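Local coordinates for holo-[acyl-carrier-protein] synthase (Neisseria meningitidis FAM18, PDB 5SUV) that belongs to the 4'-phosphopantetheinyl transferase superfamily, and binds coenzyme A in pockets built between the subunits of a trimer, at residues G29-P34 and A55-F60; L37-Q42 and V47-K52; T66-R69 and S73-N76. One frame throughout, in Å; residues are numbered along the deposited sequence.

Contact 1: G29-P34 and A55-F60; sequences GRILTP and AAKEAF. With COA (coenzyme A), chain D.
With CG of Lys57 set anti to its own carbonyl carbon (chi1 -60°) and the next two torsions nearly straight, the lysine chain leaves helix 46-63 and runs to the end of helix 25-31; a turn at chi4 (-102°) then swings NZ onto the main chain there. NZ of Lys57 donates to O of Ile31 over 2.9 Å, in the carbonyl plane, with a C=O...N angle of 147°. CG2 of Ile31 lies 4.0 Å from CD of Lys57, where the two side chains cross obliquely. The methyl CG2 of Thr33 also comes within 3.7 Å of Lys57 NZ. The buried ammonium is further gripped by the carbonyls of Phe74 and Ile77 and by a salt bridge to Glu36, so its charge is probably well compensated. The other branch of Ile31 faces the ligand: CD1 sits 3.7 Å from S1P of coenzyme A. OE2 of Glu58 approaches the phosphate oxygen O5A to 3.4 Å without a bond, and Asp9 of the pocket lies close to the same carboxylate. A lysine here ties a helix C-terminus to the long helix lining the coenzyme A pocket, a site completed by residues of the second subunit.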
loop_
_atom_site.group_PDB
_atom_site.type_symbol
_atom_site.label_atom_id
_atom_site.label_comp_id
_atom_site.label_asym_id
_atom_site.label_seq_id
_atom_site.Cartn_x
_atom_site.Cartn_y
_atom_site.Cartn_z
ATOM N N GLY A 29 -12.113 19.360 -13.752
ATOM C CA GLY A 29 -12.189 19.175 -15.188
ATOM C C GLY A 29 -10.923 18.606 -15.781
ATOM O O GLY A 29 -10.963 18.018 -16.868
ATOM N N ARG A 30 -9.801 18.755 -15.086
ATOM C CA ARG A 30 -8.540 18.234 -15.571
ATOM C C ARG A 30 -8.318 16.789 -15.137
ATOM O O ARG A 30 -7.701 16.015 -15.883
ATOM C CB ARG A 30 -7.401 19.145 -15.090
ATOM C CG ARG A 30 -6.024 18.819 -15.652
ATOM C CD ARG A 30 -5.013 19.939 -15.394
ATOM N NE ARG A 30 -5.312 21.146 -16.172
ATOM C CZ ARG A 30 -5.823 22.275 -15.679
ATOM N NH1 ARG A 30 -6.104 22.395 -14.386
ATOM N NH2 ARG A 30 -6.053 23.302 -16.491
ATOM N N ILE A 31 -8.849 16.397 -13.970
ATOM C CA ILE A 31 -8.532 15.115 -13.347
ATOM C C ILE A 31 -9.570 14.050 -13.664
ATOM O O ILE A 31 -9.239 12.866 -13.780
ATOM C CB ILE A 31 -8.411 15.279 -11.819
ATOM C CG1 ILE A 31 -7.371 16.341 -11.487
ATOM C CG2 ILE A 31 -8.061 13.951 -11.168
ATOM C CD1 ILE A 31 -6.047 16.135 -12.107
ATOM N N LEU A 32 -10.827 14.451 -13.801
ATOM C CA LEU A 32 -11.906 13.492 -13.989
ATOM C C LEU A 32 -12.111 13.202 -15.471
ATOM O O LEU A 32 -11.900 14.071 -16.320
ATOM C CB LEU A 32 -13.210 14.016 -13.408
ATOM C CG LEU A 32 -13.168 14.383 -11.927
ATOM C CD1 LEU A 32 -14.527 14.880 -11.504
ATOM C CD2 LEU A 32 -12.716 13.178 -11.086
ATOM N N THR A 33 -12.538 11.973 -15.767
ATOM C CA THR A 33 -12.933 11.643 -17.133
ATOM C C THR A 33 -14.272 12.296 -17.452
ATOM O O THR A 33 -15.042 12.627 -16.548
ATOM C CB THR A 33 -13.058 10.130 -17.341
ATOM O OG1 THR A 33 -14.229 9.636 -16.674
ATOM C CG2 THR A 33 -11.849 9.389 -16.822
ATOM N N PRO A 34 -14.590 12.469 -18.741
ATOM C CA PRO A 34 -15.917 12.991 -19.099
ATOM C C PRO A 34 -17.054 12.274 -18.393
ATOM O O PRO A 34 -18.038 12.913 -18.007
ATOM C CB PRO A 34 -15.972 12.779 -20.619
ATOM C CG PRO A 34 -14.559 12.761 -21.052
ATOM C CD PRO A 34 -13.779 12.146 -19.924
ATOM N N ALA A 55 -5.871 9.996 -6.356
ATOM C CA ALA A 55 -4.927 8.989 -5.874
ATOM C C ALA A 55 -4.962 7.739 -6.747
ATOM O O ALA A 55 -3.918 7.167 -7.066
ATOM C CB ALA A 55 -5.221 8.608 -4.424
ATOM N N ALA A 56 -6.162 7.293 -7.121
ATOM C CA ALA A 56 -6.287 6.067 -7.902
ATOM C C ALA A 56 -5.666 6.235 -9.283
ATOM O O ALA A 56 -5.002 5.327 -9.788
ATOM C CB ALA A 56 -7.761 5.680 -8.021
ATOM N N LYS A 57 -5.877 7.385 -9.910
ATOM C CA LYS A 57 -5.281 7.605 -11.223
ATOM C C LYS A 57 -3.765 7.706 -11.126
ATOM O O LYS A 57 -3.037 7.165 -11.963
ATOM C CB LYS A 57 -5.871 8.859 -11.848
ATOM C CG LYS A 57 -7.374 8.778 -12.022
ATOM C CD LYS A 57 -7.965 10.142 -12.318
ATOM C CE LYS A 57 -9.499 10.120 -12.289
ATOM N NZ LYS A 57 -10.086 10.092 -13.671
ATOM N N GLU A 58 -3.257 8.388 -10.100
ATOM C CA GLU A 58 -1.814 8.473 -9.973
ATOM C C GLU A 58 -1.208 7.100 -9.701
ATOM O O GLU A 58 -0.162 6.763 -10.265
ATOM C CB GLU A 58 -1.435 9.474 -8.881
ATOM C CG GLU A 58 -1.733 10.911 -9.254
ATOM C CD GLU A 58 -0.920 11.914 -8.453
ATOM O OE1 GLU A 58 -0.482 12.933 -9.033
ATOM O OE2 GLU A 58 -0.722 11.684 -7.239
ATOM N N ALA A 59 -1.844 6.289 -8.843
ATOM C CA ALA A 59 -1.302 4.963 -8.576
ATOM C C ALA A 59 -1.383 4.103 -9.823
ATOM O O ALA A 59 -0.473 3.316 -10.098
ATOM C CB ALA A 59 -2.031 4.287 -7.423
ATOM N N PHE A 60 -2.468 4.239 -10.596
ATOM C CA PHE A 60 -2.550 3.531 -11.867
ATOM C C PHE A 60 -1.365 3.884 -12.761
ATOM O O PHE A 60 -0.685 3.006 -13.304
ATOM C CB PHE A 60 -3.875 3.860 -12.567
ATOM C CG PHE A 60 -4.034 3.168 -13.906
ATOM C CD1 PHE A 60 -3.455 3.697 -15.046
ATOM C CD2 PHE A 60 -4.749 1.991 -14.006
ATOM C CE1 PHE A 60 -3.596 3.067 -16.279
ATOM C CE2 PHE A 60 -4.893 1.349 -15.228
ATOM C CZ PHE A 60 -4.307 1.889 -16.362
HETATM N N1A COA D . 6.421 4.864 -13.185
HETATM C C2A COA D . 6.221 4.566 -11.881
HETATM N N3A COA D . 6.494 5.340 -10.838
HETATM C C4A COA D . 7.045 6.564 -11.157
HETATM C C5A COA D . 7.327 7.035 -12.480
HETATM C C6A COA D . 6.970 6.086 -13.466
HETATM N N6A COA D . 7.181 6.342 -14.702
HETATM N N7A COA D . 7.856 8.233 -12.479
HETATM C C8A COA D . 7.904 8.510 -11.195
HETATM N N9A COA D . 7.424 7.547 -10.376
HETATM C C1B COA D . 7.369 7.503 -8.890
HETATM C C2B COA D . 8.837 7.736 -8.306
HETATM O O2B COA D . 9.157 6.800 -7.362
HETATM C C3B COA D . 8.615 9.156 -7.683
HETATM O O3B COA D . 9.315 9.377 -6.599
HETATM P P3B COA D . 11.079 9.374 -6.734
HETATM O O7A COA D . 11.333 10.026 -7.920
HETATM O O8A COA D . 11.412 7.914 -6.750
HETATM O O9A COA D . 11.412 10.107 -5.535
HETATM C C4B COA D . 7.141 8.998 -7.277
HETATM O O4B COA D . 6.534 8.470 -8.394
HETATM C C5B COA D . 6.446 10.295 -6.858
HETATM O O5B COA D . 5.186 9.962 -6.412
HETATM P P1A COA D . 4.417 11.149 -5.648
HETATM O O1A COA D . 5.174 11.581 -4.549
HETATM O O2A COA D . 2.995 10.692 -5.556
HETATM O O3A COA D . 4.692 12.347 -6.764
HETATM P P2A COA D . 3.530 12.982 -7.622
HETATM O O4A COA D . 4.175 14.009 -8.332
HETATM O O5A COA D . 2.283 13.147 -6.802
HETATM O O6A COA D . 3.052 11.849 -8.814
HETATM C CBP COA D . 3.516 11.095 -11.015
HETATM C CCP COA D . 4.054 11.507 -9.604
HETATM C CDP COA D . 4.290 9.907 -11.469
HETATM C CEP COA D . 2.048 10.764 -11.072
HETATM C CAP COA D . 3.790 12.247 -11.904
HETATM O OAP COA D . 5.160 12.431 -12.019
HETATM C C9P COA D . 3.241 12.084 -13.288
HETATM O O9P COA D . 3.718 11.300 -14.030
HETATM N N8P COA D . 2.202 12.885 -13.705
HETATM C C7P COA D . 1.595 13.877 -12.861
HETATM C C6P COA D . 1.451 15.168 -13.684
HETATM C C5P COA D . 0.172 15.809 -13.285
HETATM O O5P COA D . -0.799 15.789 -13.977
HETATM N N4P COA D . 0.133 16.457 -12.061
HETATM C C3P COA D . -1.127 17.052 -11.607
HETATM C C2P COA D . -1.614 18.132 -12.534
HETATM S S1P COA D . -3.247 18.583 -11.983
#

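Contact 2: L37-Q42 and V47-K52; sequences LLEFPQ and VNYLAK. With COA (coenzyme A), chain F.
The rings of Phe40 and Tyr49 meet obliquely, their planes 40° apart and their centroids 5.4 Å from each other. The touching is done by one side of each ring: CD1 of Phe40 lies 3.4 Å from CD1 of Tyr49. Further out on the phenylalanine, CZ packs 3.7 Å from CG of Leu50, whose side chain crosses that of Phe40 at about a right angle. At the edge of the tyrosine ring, near its plane, comes the carboxylate of Glu39, turned almost perpendicular to the ring at 86°. OH of Tyr49 donates to OE2 of Glu39 over 2.9 Å, reaching the oxygen on its anti side and 32° out of the carboxylate plane. Glu39 gets there with CG lodged between its backbone N and carbonyl carbon and the chain extended beyond.

Arg53, one turn further along helix 46-63, makes a cation-pi contact with Tyr49. Phe40 and Leu50 both continue onto Ala28 of helix 25-31 and onto Leu32. The contact thus joins residues 39-40 to the first turns of helix 46-63 through two chemistries: apolar packing shared with helix 25-31, and, at the exposed glutamate, a phenol-to-carboxylate hydrogen bond; the carboxylate's charge may be eased a little by Arg53, whose ion pair with it is long and weak.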
loop_
_atom_site.group_PDB
_atom_site.type_symbol
_atom_site.label_atom_id
_atom_site.label_comp_id
_atom_site.label_asym_id
_atom_site.label_seq_id
_atom_site.Cartn_x
_atom_site.Cartn_y
_atom_site.Cartn_z
ATOM N N LEU A 37 -17.035 13.307 -14.748
ATOM C CA LEU A 37 -17.325 14.730 -14.630
ATOM C C LEU A 37 -18.822 14.992 -14.655
ATOM O O LEU A 37 -19.288 15.983 -14.081
ATOM C CB LEU A 37 -16.621 15.497 -15.755
ATOM C CG LEU A 37 -16.637 17.025 -15.679
ATOM C CD1 LEU A 37 -15.984 17.516 -14.391
ATOM C CD2 LEU A 37 -15.934 17.618 -16.891
ATOM N N LEU A 38 -19.588 14.119 -15.308
ATOM C CA LEU A 38 -21.032 14.298 -15.376
ATOM C C LEU A 38 -21.714 13.920 -14.069
ATOM O O LEU A 38 -22.731 14.528 -13.717
ATOM C CB LEU A 38 -21.606 13.471 -16.528
ATOM C CG LEU A 38 -21.160 13.901 -17.928
ATOM C CD1 LEU A 38 -21.626 12.896 -18.971
ATOM C CD2 LEU A 38 -21.684 15.290 -18.258
ATOM N N GLU A 39 -21.174 12.938 -13.342
ATOM C CA GLU A 39 -21.746 12.505 -12.074
ATOM C C GLU A 39 -21.131 13.213 -10.872
ATOM O O GLU A 39 -21.629 13.045 -9.753
ATOM C CB GLU A 39 -21.578 10.990 -11.899
ATOM C CG GLU A 39 -20.132 10.536 -11.750
ATOM C CD GLU A 39 -20.003 9.061 -11.413
ATOM O OE1 GLU A 39 -21.045 8.392 -11.252
ATOM O OE2 GLU A 39 -18.855 8.573 -11.305
ATOM N N PHE A 40 -20.062 13.984 -11.069
ATOM C CA PHE A 40 -19.444 14.691 -9.949
ATOM C C PHE A 40 -20.425 15.596 -9.214
ATOM O O PHE A 40 -20.423 15.582 -7.970
ATOM C CB PHE A 40 -18.235 15.482 -10.462
ATOM C CG PHE A 40 -17.472 16.215 -9.393
ATOM C CD1 PHE A 40 -17.014 15.556 -8.270
ATOM C CD2 PHE A 40 -17.170 17.558 -9.548
ATOM C CE1 PHE A 40 -16.290 16.231 -7.297
ATOM C CE2 PHE A 40 -16.447 18.237 -8.587
ATOM C CZ PHE A 40 -16.003 17.570 -7.459
ATOM N N PRO A 41 -21.280 16.376 -9.883
ATOM C CA PRO A 41 -22.229 17.219 -9.136
ATOM C C PRO A 41 -23.099 16.449 -8.154
ATOM O O PRO A 41 -23.689 17.070 -7.262
ATOM C CB PRO A 41 -23.074 17.868 -10.245
ATOM C CG PRO A 41 -22.209 17.834 -11.453
ATOM C CD PRO A 41 -21.403 16.566 -11.337
ATOM N N GLN A 42 -23.192 15.124 -8.275
ATOM C CA GLN A 42 -23.998 14.317 -7.369
ATOM C C GLN A 42 -23.182 13.647 -6.272
ATOM O O GLN A 42 -23.756 12.942 -5.436
ATOM C CB GLN A 42 -24.762 13.253 -8.159
ATOM C CG GLN A 42 -25.856 13.838 -9.052
ATOM C CD GLN A 42 -26.579 12.786 -9.864
ATOM O OE1 GLN A 42 -25.959 11.861 -10.393
ATOM N NE2 GLN A 42 -27.900 12.919 -9.968
ATOM N N VAL A 47 -14.902 16.674 -2.196
ATOM C CA VAL A 47 -13.466 16.709 -1.944
ATOM C C VAL A 47 -12.919 15.289 -1.814
ATOM O O VAL A 47 -11.888 14.944 -2.407
ATOM C CB VAL A 47 -13.160 17.554 -0.695
ATOM C CG1 VAL A 47 -11.671 17.590 -0.431
ATOM C CG2 VAL A 47 -13.696 18.972 -0.864
ATOM N N ASN A 48 -13.614 14.442 -1.049
ATOM C CA ASN A 48 -13.225 13.040 -0.920
ATOM C C ASN A 48 -13.332 12.319 -2.259
ATOM O O ASN A 48 -12.529 11.429 -2.565
ATOM C CB ASN A 48 -14.105 12.364 0.137
ATOM C CG ASN A 48 -13.735 10.909 0.378
ATOM O OD1 ASN A 48 -14.202 10.012 -0.328
ATOM N ND2 ASN A 48 -12.906 10.665 1.398
ATOM N N TYR A 49 -14.324 12.691 -3.067
ATOM C CA TYR A 49 -14.474 12.109 -4.395
ATOM C C TYR A 49 -13.268 12.426 -5.269
ATOM O O TYR A 49 -12.634 11.520 -5.821
ATOM C CB TYR A 49 -15.766 12.635 -5.024
ATOM C CG TYR A 49 -16.091 12.072 -6.389
ATOM C CD1 TYR A 49 -15.537 12.625 -7.538
ATOM C CD2 TYR A 49 -16.966 11.005 -6.530
ATOM C CE1 TYR A 49 -15.834 12.123 -8.788
ATOM C CE2 TYR A 49 -17.276 10.498 -7.787
ATOM C CZ TYR A 49 -16.705 11.059 -8.910
ATOM O OH TYR A 49 -17.001 10.559 -10.166
ATOM N N LEU A 50 -12.928 13.713 -5.401
ATOM C CA LEU A 50 -11.759 14.091 -6.194
ATOM C C LEU A 50 -10.488 13.465 -5.644
ATOM O O LEU A 50 -9.621 13.033 -6.410
ATOM C CB LEU A 50 -11.608 15.611 -6.235
ATOM C CG LEU A 50 -12.449 16.412 -7.216
ATOM C CD1 LEU A 50 -12.235 17.894 -6.972
ATOM C CD2 LEU A 50 -12.082 16.050 -8.637
ATOM N N ALA A 51 -10.342 13.427 -4.313
ATOM C CA ALA A 51 -9.124 12.887 -3.723
ATOM C C ALA A 51 -8.930 11.422 -4.098
ATOM O O ALA A 51 -7.829 11.007 -4.463
ATOM C CB ALA A 51 -9.166 13.049 -2.201
ATOM N N LYS A 52 -9.991 10.619 -3.990
ATOM C CA LYS A 52 -9.894 9.195 -4.309
ATOM C C LYS A 52 -9.568 8.983 -5.782
ATOM O O LYS A 52 -8.727 8.143 -6.128
ATOM C CB LYS A 52 -11.202 8.484 -3.956
ATOM C CG LYS A 52 -11.398 8.274 -2.447
ATOM C CD LYS A 52 -12.632 7.451 -2.126
ATOM C CE LYS A 52 -12.779 7.259 -0.615
ATOM N NZ LYS A 52 -14.053 6.589 -0.247
HETATM N N1A COA F . -14.511 -4.688 -1.665
HETATM C C2A COA F . -13.391 -3.964 -1.786
HETATM N N3A COA F . -13.243 -2.694 -1.523
HETATM C C4A COA F . -14.407 -2.033 -1.072
HETATM C C5A COA F . -15.679 -2.659 -0.912
HETATM C C6A COA F . -15.656 -4.011 -1.229
HETATM N N6A COA F . -16.763 -4.702 -1.113
HETATM N N7A COA F . -16.563 -1.866 -0.485
HETATM C C8A COA F . -15.920 -0.733 -0.386
HETATM N N9A COA F . -14.617 -0.783 -0.721
HETATM C C1B COA F . -13.686 0.281 -0.728
HETATM C C2B COA F . -14.212 1.491 -1.655
HETATM O O2B COA F . -13.256 1.962 -2.529
HETATM C C3B COA F . -14.466 2.521 -0.558
HETATM O O3B COA F . -14.247 3.785 -0.938
HETATM P P3B COA F . -15.173 4.286 -2.379
HETATM O O7A COA F . -15.123 5.645 -2.046
HETATM O O8A COA F . -14.312 3.836 -3.487
HETATM O O9A COA F . -16.404 3.517 -2.158
HETATM C C4B COA F . -13.370 2.067 0.433
HETATM O O4B COA F . -13.589 0.712 0.543
HETATM C C5B COA F . -13.500 2.721 1.766
HETATM O O5B COA F . -12.327 2.357 2.499
HETATM P P1A COA F . -12.478 2.515 4.064
HETATM O O1A COA F . -12.832 3.904 4.438
HETATM O O2A COA F . -11.403 1.715 4.706
HETATM O O3A COA F . -13.911 1.777 4.308
HETATM P P2A COA F . -14.412 1.753 5.757
HETATM O O4A COA F . -13.390 1.418 6.694
HETATM O O5A COA F . -15.400 2.848 6.104
HETATM O O6A COA F . -15.346 0.399 5.680
HETATM C CBP COA F . -15.343 -1.837 4.987
HETATM C CCP COA F . -14.521 -0.659 5.382
HETATM C CDP COA F . -15.718 -1.624 3.609
HETATM C CEP COA F . -14.513 -3.091 5.040
HETATM C CAP COA F . -16.611 -2.047 5.873
HETATM O OAP COA F . -17.282 -3.196 5.528
HETATM C C9P COA F . -16.320 -2.206 7.379
HETATM O O9P COA F . -15.958 -3.298 7.789
HETATM N N8P COA F . -16.543 -1.101 8.255
HETATM C C7P COA F . -16.282 -1.174 9.735
HETATM C C6P COA F . -16.527 -2.554 10.313
HETATM C C5P COA F . -17.163 -2.457 11.690
HETATM O O5P COA F . -18.067 -3.160 11.997
HETATM N N4P COA F . -16.663 -1.550 12.620
HETATM C C3P COA F . -17.285 -1.457 13.940
HETATM C C2P COA F . -16.648 -2.388 14.939
HETATM S S1P COA F . -17.706 -3.855 15.288
#

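Contact 3: T66-R69 and S73-N76; sequences TGIR and SFRN. With COA (coenzyme A), chain D.
Ile68 lays its CD1 methyl over the centre of one face of the Phe74 ring, 3.9 Å from the centroid and only 9° off the ring normal, a CH-pi contact. Its CG1 closes on the ring at 3.7 Å from CZ of Phe74, and the two side chains cross at about a right angle. The CG2 branch, which chi1 of -62° places anti to the backbone N, also touches the main chain of 73-76, 4.2 Å from CA of Ser73. Coenzyme A runs beside both residues. N of Ile68 donates to its O9P over 2.9 Å with an N-H...O angle of 146°, and the amide oxygen O5P meets the edge of the phenylalanine, 2.9 Å from CE2 of Phe74. CA of Gly67, whose positive phi favours glycine, lies 3.3 Å from O9P of coenzyme A. OG1 of Thr66 donates forward to O of Gly67 over 2.7 Å, on a lone pair, which helps to hold the local backbone. Between 66-69 and 73-76 the contact is apolar packing with a CH-pi component, while the pantetheine amides are met by a backbone N-H and, at O5P, by a ring edge consistent with a weak C-H...O contact.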
loop_
_atom_site.group_PDB
_atom_site.type_symbol
_atom_site.label_atom_id
_atom_site.label_comp_id
_atom_site.label_asym_id
_atom_site.label_seq_id
_atom_site.Cartn_x
_atom_site.Cartn_y
_atom_site.Cartn_z
ATOM N N THR A 66 4.590 4.410 -16.407
ATOM C CA THR A 66 4.733 5.562 -17.276
ATOM C C THR A 66 4.565 6.896 -16.581
ATOM O O THR A 66 5.055 7.899 -17.099
ATOM C CB THR A 66 3.691 5.506 -18.402
ATOM O OG1 THR A 66 2.388 5.442 -17.822
ATOM C CG2 THR A 66 3.907 4.302 -19.271
ATOM N N GLY A 67 3.859 6.941 -15.463
ATOM C CA GLY A 67 3.357 8.180 -14.947
ATOM C C GLY A 67 2.293 8.663 -15.913
ATOM O O GLY A 67 1.889 7.951 -16.844
ATOM N N ILE A 68 1.826 9.888 -15.675
ATOM C CA ILE A 68 0.829 10.478 -16.566
ATOM C C ILE A 68 1.528 10.844 -17.864
ATOM O O ILE A 68 2.346 11.770 -17.912
ATOM C CB ILE A 68 0.148 11.696 -15.936
ATOM C CG1 ILE A 68 -0.603 11.290 -14.664
ATOM C CG2 ILE A 68 -0.800 12.372 -16.943
ATOM C CD1 ILE A 68 -1.807 10.334 -14.913
ATOM N N ARG A 69 1.181 10.143 -18.935
ATOM C CA ARG A 69 1.952 10.200 -20.162
ATOM C C ARG A 69 1.087 9.619 -21.266
ATOM O O ARG A 69 0.490 8.557 -21.080
ATOM C CB ARG A 69 3.254 9.399 -20.015
ATOM C CG ARG A 69 4.169 9.405 -21.223
ATOM C CD ARG A 69 5.341 8.437 -21.035
ATOM N NE ARG A 69 6.303 8.531 -22.132
ATOM C CZ ARG A 69 7.349 9.354 -22.150
ATOM N NH1 ARG A 69 7.595 10.162 -21.122
ATOM N NH2 ARG A 69 8.157 9.365 -23.202
ATOM N N SER A 73 -3.637 8.877 -19.078
ATOM C CA SER A 73 -4.005 10.225 -18.674
ATOM C C SER A 73 -5.153 10.192 -17.674
ATOM O O SER A 73 -5.909 9.219 -17.572
ATOM C CB SER A 73 -4.394 11.070 -19.881
ATOM O OG SER A 73 -5.487 10.489 -20.568
ATOM N N PHE A 74 -5.291 11.295 -16.934
ATOM C CA PHE A 74 -6.411 11.404 -16.010
ATOM C C PHE A 74 -7.734 11.208 -16.726
ATOM O O PHE A 74 -8.656 10.593 -16.179
ATOM C CB PHE A 74 -6.389 12.760 -15.315
ATOM C CG PHE A 74 -5.213 12.949 -14.408
ATOM C CD1 PHE A 74 -5.142 12.290 -13.200
ATOM C CD2 PHE A 74 -4.188 13.795 -14.769
ATOM C CE1 PHE A 74 -4.056 12.478 -12.352
ATOM C CE2 PHE A 74 -3.103 13.987 -13.934
ATOM C CZ PHE A 74 -3.032 13.324 -12.730
ATOM N N ARG A 75 -7.852 11.733 -17.945
ATOM C CA ARG A 75 -9.124 11.680 -18.655
ATOM C C ARG A 75 -9.417 10.318 -19.269
ATOM O O ARG A 75 -10.553 10.105 -19.720
ATOM C CB ARG A 75 -9.177 12.736 -19.758
ATOM C CG ARG A 75 -9.393 14.140 -19.253
ATOM C CD ARG A 75 -9.692 15.079 -20.406
ATOM N NE ARG A 75 -9.897 16.449 -19.949
ATOM C CZ ARG A 75 -8.919 17.320 -19.713
ATOM N NH1 ARG A 75 -7.648 16.974 -19.884
ATOM N NH2 ARG A 75 -9.212 18.544 -19.301
ATOM N N ASN A 76 -8.450 9.391 -19.243
ATOM C CA ASN A 76 -8.649 8.033 -19.726
ATOM C C ASN A 76 -8.735 7.002 -18.611
ATOM O O ASN A 76 -9.076 5.849 -18.890
ATOM C CB ASN A 76 -7.514 7.617 -20.686
ATOM C CG ASN A 76 -7.754 8.078 -22.125
ATOM O OD1 ASN A 76 -8.877 8.426 -22.508
ATOM N ND2 ASN A 76 -6.694 8.109 -22.911
HETATM N N1A COA D . 6.421 4.864 -13.185
HETATM C C2A COA D . 6.221 4.566 -11.881
HETATM N N3A COA D . 6.494 5.340 -10.838
HETATM C C4A COA D . 7.045 6.564 -11.157
HETATM C C5A COA D . 7.327 7.035 -12.480
HETATM C C6A COA D . 6.970 6.086 -13.466
HETATM N N6A COA D . 7.181 6.342 -14.702
HETATM N N7A COA D . 7.856 8.233 -12.479
HETATM C C8A COA D . 7.904 8.510 -11.195
HETATM N N9A COA D . 7.424 7.547 -10.376
HETATM C C1B COA D . 7.369 7.503 -8.890
HETATM C C2B COA D . 8.837 7.736 -8.306
HETATM O O2B COA D . 9.157 6.800 -7.362
HETATM C C3B COA D . 8.615 9.156 -7.683
HETATM O O3B COA D . 9.315 9.377 -6.599
HETATM P P3B COA D . 11.079 9.374 -6.734
HETATM O O7A COA D . 11.333 10.026 -7.920
HETATM O O8A COA D . 11.412 7.914 -6.750
HETATM O O9A COA D . 11.412 10.107 -5.535
HETATM C C4B COA D . 7.141 8.998 -7.277
HETATM O O4B COA D . 6.534 8.470 -8.394
HETATM C C5B COA D . 6.446 10.295 -6.858
HETATM O O5B COA D . 5.186 9.962 -6.412
HETATM P P1A COA D . 4.417 11.149 -5.648
HETATM O O1A COA D . 5.174 11.581 -4.549
HETATM O O2A COA D . 2.995 10.692 -5.556
HETATM O O3A COA D . 4.692 12.347 -6.764
HETATM P P2A COA D . 3.530 12.982 -7.622
HETATM O O4A COA D . 4.175 14.009 -8.332
HETATM O O5A COA D . 2.283 13.147 -6.802
HETATM O O6A COA D . 3.052 11.849 -8.814
HETATM C CBP COA D . 3.516 11.095 -11.015
HETATM C CCP COA D . 4.054 11.507 -9.604
HETATM C CDP COA D . 4.290 9.907 -11.469
HETATM C CEP COA D . 2.048 10.764 -11.072
HETATM C CAP COA D . 3.790 12.247 -11.904
HETATM O OAP COA D . 5.160 12.431 -12.019
HETATM C C9P COA D . 3.241 12.084 -13.288
HETATM O O9P COA D . 3.718 11.300 -14.030
HETATM N N8P COA D . 2.202 12.885 -13.705
HETATM C C7P COA D . 1.595 13.877 -12.861
HETATM C C6P COA D . 1.451 15.168 -13.684
HETATM C C5P COA D . 0.172 15.809 -13.285
HETATM O O5P COA D . -0.799 15.789 -13.977
HETATM N N4P COA D . 0.133 16.457 -12.061
HETATM C C3P COA D . -1.127 17.052 -11.607
HETATM C C2P COA D . -1.614 18.132 -12.534
HETATM S S1P COA D . -3.247 18.583 -11.983
#

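Overall arrangement
From the N terminus, strand 3-12 and helix 13-23 lead into helix 25-31, where contact 1 opens. Contact 2 is nested inside the loop that contact 1 closes: helix 34-39 turns back on the first part of helix 46-63 before helix 46-63, further along, reaches residues 29-34. Leu32 joins the two, packing on Phe40, Tyr49 and Leu50. Contact 3 follows in series, closing a short loop between helix 46-63 and strand 77-81. It touches contact 1 at the Phe74 carbonyl, and the two share one coenzyme A; contacts 2 and 3 do not touch. Contact 2 neighbours another coenzyme A, through Lys52.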